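Local coordinates for protein 4-hydroxythreonine-4-phosphate dehydrogenase (Legionella pneumophila subsp. pneumophila, PDB 6XMY) that probably catalyses the NAD-dependent oxidation of 4-(phosphooxy)-L-threonine in the biosynthesis of pyridoxine 5'-phosphate, using a divalent metal ion, at residues V186-H191 / K236-D241. Residues are numbered along the deposited sequence; the frame is centred on the assembly and turned at random.
Sequences VIQQLH and KNQGID
Ile240 packs against Ile187, Gln188 and His191 of helix 180-197; Ile187 and His191, one turn apart, face it, and Gln188 comes in with its chain. From the CB of Ile240 two branches diverge. CG2, anti to the backbone N, meets Ile187 CG2 at 4.0 Å and His191 CD2 at 3.8 Å. CG1 lies over one face of the imidazole, 3.9 Å from the His191 ring centroid and 14° off the normal, a CH-pi contact. With chi2 near 170° the chain runs on extended, and CD1 ends 4.1 Å from Gln188 CG. A beta-branched isoleucine suits this place because CG2 spans Ile187 and the ring while the other branch covers the ring face and reaches the aliphatic part of Gln188; histidine offers a flat face at the partly exposed border.

Beside this apolar patch, two extended glutamines meet. Gln188 NE2 donates to Gln238 OE1 at 2.9 Å, nearly straight at 172°, with the acceptor in the amide plane of Gln188 and the donor tilted from Gln238's carbonyl plane. Amide ends suit this border, pairing donor with acceptor without charge.

Gly239 closes helix 223-237 in a Schellman motif; at its positive phi a CB would press against the carbonyl O of Gln238. Helix 180-197 thus packs against the turn linking helix 223-237 to strand 241-246, with Leu235 of helix 223-237 touching Ile187, Gln188 and Ile240, and Ile205 and Val207 of strand 204-208 meeting Ile187.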
ATOM      1  N   VAL A 186     -12.681  -8.884   7.053  1.00 10.12           N
ATOM      2  CA  VAL A 186     -11.261  -8.603   6.864  1.00 10.16           C
ATOM      3  C   VAL A 186     -10.466  -9.899   6.797  1.00 11.21           C
ATOM      4  O   VAL A 186      -9.626 -10.093   5.906  1.00 11.26           O
ATOM      5  CB  VAL A 186     -10.747  -7.682   7.983  1.00  8.95           C
ATOM      6  CG1 VAL A 186      -9.225  -7.719   8.054  1.00 10.84           C
ATOM      7  CG2 VAL A 186     -11.252  -6.268   7.756  1.00 11.06           C
ATOM      8  N   ILE A 187     -10.696 -10.794   7.762  1.00 10.58           N
ATOM      9  CA  ILE A 187      -9.907 -12.018   7.806  1.00 10.87           C
ATOM     10  C   ILE A 187     -10.292 -12.984   6.679  1.00 11.63           C
ATOM     11  O   ILE A 187      -9.428 -13.695   6.148  1.00 12.03           O
ATOM     12  CB  ILE A 187      -9.909 -12.638   9.218  1.00  9.03           C
ATOM     13  CG1 ILE A 187      -9.253 -11.648  10.192  1.00  9.52           C
ATOM     14  CG2 ILE A 187      -9.154 -13.966   9.226  1.00 13.34           C
ATOM     15  CD1 ILE A 187      -9.180 -12.131  11.638  1.00 10.16           C
ATOM     16  N   GLN A 188     -11.562 -12.994   6.253  1.00 10.89           N
ATOM     17  CA  GLN A 188     -11.921 -13.771   5.063  1.00 11.79           C
ATOM     18  C   GLN A 188     -11.124 -13.296   3.851  1.00 12.52           C
ATOM     19  O   GLN A 188     -10.570 -14.107   3.100  1.00 13.29           O
ATOM     20  CB  GLN A 188     -13.421 -13.649   4.777  1.00 12.53           C
ATOM     21  CG  GLN A 188     -14.326 -14.516   5.645  1.00 13.17           C
ATOM     22  CD  GLN A 188     -15.799 -14.182   5.459  1.00 15.68           C
ATOM     23  OE1 GLN A 188     -16.152 -13.143   4.893  1.00 18.46           O
ATOM     24  NE2 GLN A 188     -16.667 -15.059   5.939  1.00 16.09           N
ATOM     25  N   GLN A 189     -11.027 -11.979   3.666  1.00 13.17           N
ATOM     26  CA  GLN A 189     -10.264 -11.459   2.539  1.00 11.66           C
ATOM     27  C   GLN A 189      -8.784 -11.789   2.678  1.00 10.89           C
ATOM     28  O   GLN A 189      -8.140 -12.204   1.706  1.00 13.30           O
ATOM     29  CB  GLN A 189     -10.469  -9.952   2.408  1.00 11.19           C
ATOM     30  CG  GLN A 189      -9.696  -9.352   1.246  1.00 16.30           C
ATOM     31  CD  GLN A 189     -10.118  -9.923  -0.091  1.00 14.75           C
ATOM     32  OE1 GLN A 189     -11.274  -9.798  -0.484  1.00 15.99           O
ATOM     33  NE2 GLN A 189      -9.184 -10.565  -0.787  1.00 17.07           N
ATOM     34  N   LEU A 190      -8.228 -11.603   3.879  1.00 12.55           N
ATOM     35  CA  LEU A 190      -6.827 -11.938   4.114  1.00 12.51           C
ATOM     36  C   LEU A 190      -6.557 -13.406   3.798  1.00 13.42           C
ATOM     37  O   LEU A 190      -5.593 -13.738   3.098  1.00 13.50           O
ATOM     38  CB  LEU A 190      -6.466 -11.632   5.572  1.00 12.74           C
ATOM     39  CG  LEU A 190      -5.061 -12.065   5.990  1.00 11.55           C
ATOM     40  CD1 LEU A 190      -3.999 -11.369   5.155  1.00 12.07           C
ATOM     41  CD2 LEU A 190      -4.837 -11.805   7.482  1.00 12.83           C
ATOM     42  N   HIS A 191      -7.402 -14.302   4.312  1.00 12.22           N
ATOM     43  CA  HIS A 191      -7.220 -15.728   4.069  1.00 12.94           C
ATOM     44  C   HIS A 191      -7.269 -16.034   2.577  1.00 15.63           C
ATOM     45  O   HIS A 191      -6.416 -16.760   2.047  1.00 15.67           O
ATOM     46  CB  HIS A 191      -8.303 -16.501   4.828  1.00 14.35           C
ATOM     47  CG  HIS A 191      -8.344 -17.964   4.519  1.00 17.78           C
ATOM     48  ND1 HIS A 191      -9.055 -18.473   3.457  1.00 20.53           N
ATOM     49  CD2 HIS A 191      -7.788 -19.029   5.146  1.00 19.14           C
ATOM     50  CE1 HIS A 191      -8.924 -19.788   3.430  1.00 22.61           C
ATOM     51  NE2 HIS A 191      -8.154 -20.149   4.440  1.00 21.52           N
ATOM     52  N   LYS A 236     -13.073 -19.741  12.704  1.00 12.12           N
ATOM     53  CA  LYS A 236     -12.643 -21.124  12.896  1.00 13.98           C
ATOM     54  C   LYS A 236     -13.668 -22.104  12.344  1.00 14.23           C
ATOM     55  O   LYS A 236     -13.304 -23.105  11.717  1.00 14.98           O
ATOM     56  CB  LYS A 236     -12.400 -21.399  14.384  1.00 17.08           C
ATOM     57  CG  LYS A 236     -11.118 -20.803  14.929  1.00 16.91           C
ATOM     58  CD  LYS A 236     -11.079 -20.943  16.454  1.00 19.31           C
ATOM     59  CE  LYS A 236      -9.829 -20.326  17.062  1.00 21.83           C
ATOM     60  NZ  LYS A 236      -9.920 -20.235  18.553  1.00 22.87           N
ATOM     61  N   ASN A 237     -14.954 -21.835  12.566  1.00 14.11           N
ATOM     62  CA  ASN A 237     -15.986 -22.731  12.059  1.00 14.35           C
ATOM     63  C   ASN A 237     -16.230 -22.574  10.564  1.00 12.60           C
ATOM     64  O   ASN A 237     -16.963 -23.384   9.984  1.00 12.36           O
ATOM     65  CB  ASN A 237     -17.281 -22.577  12.857  1.00 16.26           C
ATOM     66  CG  ASN A 237     -17.182 -23.196  14.231  1.00 22.28           C
ATOM     67  OD1 ASN A 237     -16.215 -23.895  14.534  1.00 23.89           O
ATOM     68  ND2 ASN A 237     -18.179 -22.950  15.069  1.00 27.32           N
ATOM     69  N   GLN A 238     -15.644 -21.560   9.932  1.00 13.28           N
ATOM     70  CA  GLN A 238     -15.538 -21.508   8.481  1.00 13.46           C
ATOM     71  C   GLN A 238     -14.263 -22.168   7.976  1.00 15.07           C
ATOM     72  O   GLN A 238     -14.027 -22.188   6.762  1.00 16.86           O
ATOM     73  CB  GLN A 238     -15.607 -20.056   7.992  1.00 13.16           C
ATOM     74  CG  GLN A 238     -16.913 -19.374   8.335  1.00 15.83           C
ATOM     75  CD  GLN A 238     -16.921 -17.920   7.957  1.00 17.40           C
ATOM     76  OE1 GLN A 238     -15.952 -17.414   7.395  1.00 20.13           O
ATOM     77  NE2 GLN A 238     -18.018 -17.233   8.256  1.00 16.89           N
ATOM     78  N   GLY A 239     -13.443 -22.711   8.877  1.00 14.62           N
ATOM     79  CA  GLY A 239     -12.215 -23.373   8.489  1.00 14.89           C
ATOM     80  C   GLY A 239     -11.025 -22.467   8.297  1.00 15.59           C
ATOM     81  O   GLY A 239     -10.039 -22.873   7.672  1.00 17.16           O
ATOM     82  N   ILE A 240     -11.079 -21.245   8.813  1.00 14.30           N
ATOM     83  CA  ILE A 240      -9.969 -20.306   8.716  1.00 11.78           C
ATOM     84  C   ILE A 240      -9.180 -20.380  10.017  1.00 12.29           C
ATOM     85  O   ILE A 240      -9.734 -20.179  11.104  1.00 14.16           O
ATOM     86  CB  ILE A 240     -10.477 -18.892   8.408  1.00 12.68           C
ATOM     87  CG1 ILE A 240     -11.138 -18.868   7.019  1.00 13.90           C
ATOM     88  CG2 ILE A 240      -9.332 -17.892   8.460  1.00 14.24           C
ATOM     89  CD1 ILE A 240     -11.888 -17.583   6.710  1.00 16.22           C
ATOM     90  N   ASP A 241      -7.892 -20.709   9.906  1.00 12.38           N
ATOM     91  CA  ASP A 241      -7.068 -21.111  11.050  1.00 10.77           C
ATOM     92  C   ASP A 241      -6.513 -19.874  11.755  1.00 11.61           C
ATOM     93  O   ASP A 241      -5.361 -19.478  11.574  1.00 13.18           O
ATOM     94  CB  ASP A 241      -5.962 -22.041  10.562  1.00 11.63           C
ATOM     95  CG  ASP A 241      -5.271 -22.789  11.679  1.00 14.81           C
ATOM     96  OD1 ASP A 241      -5.645 -22.625  12.858  1.00 15.65           O
ATOM     97  OD2 ASP A 241      -4.343 -23.559  11.360  1.00 19.85           O
TER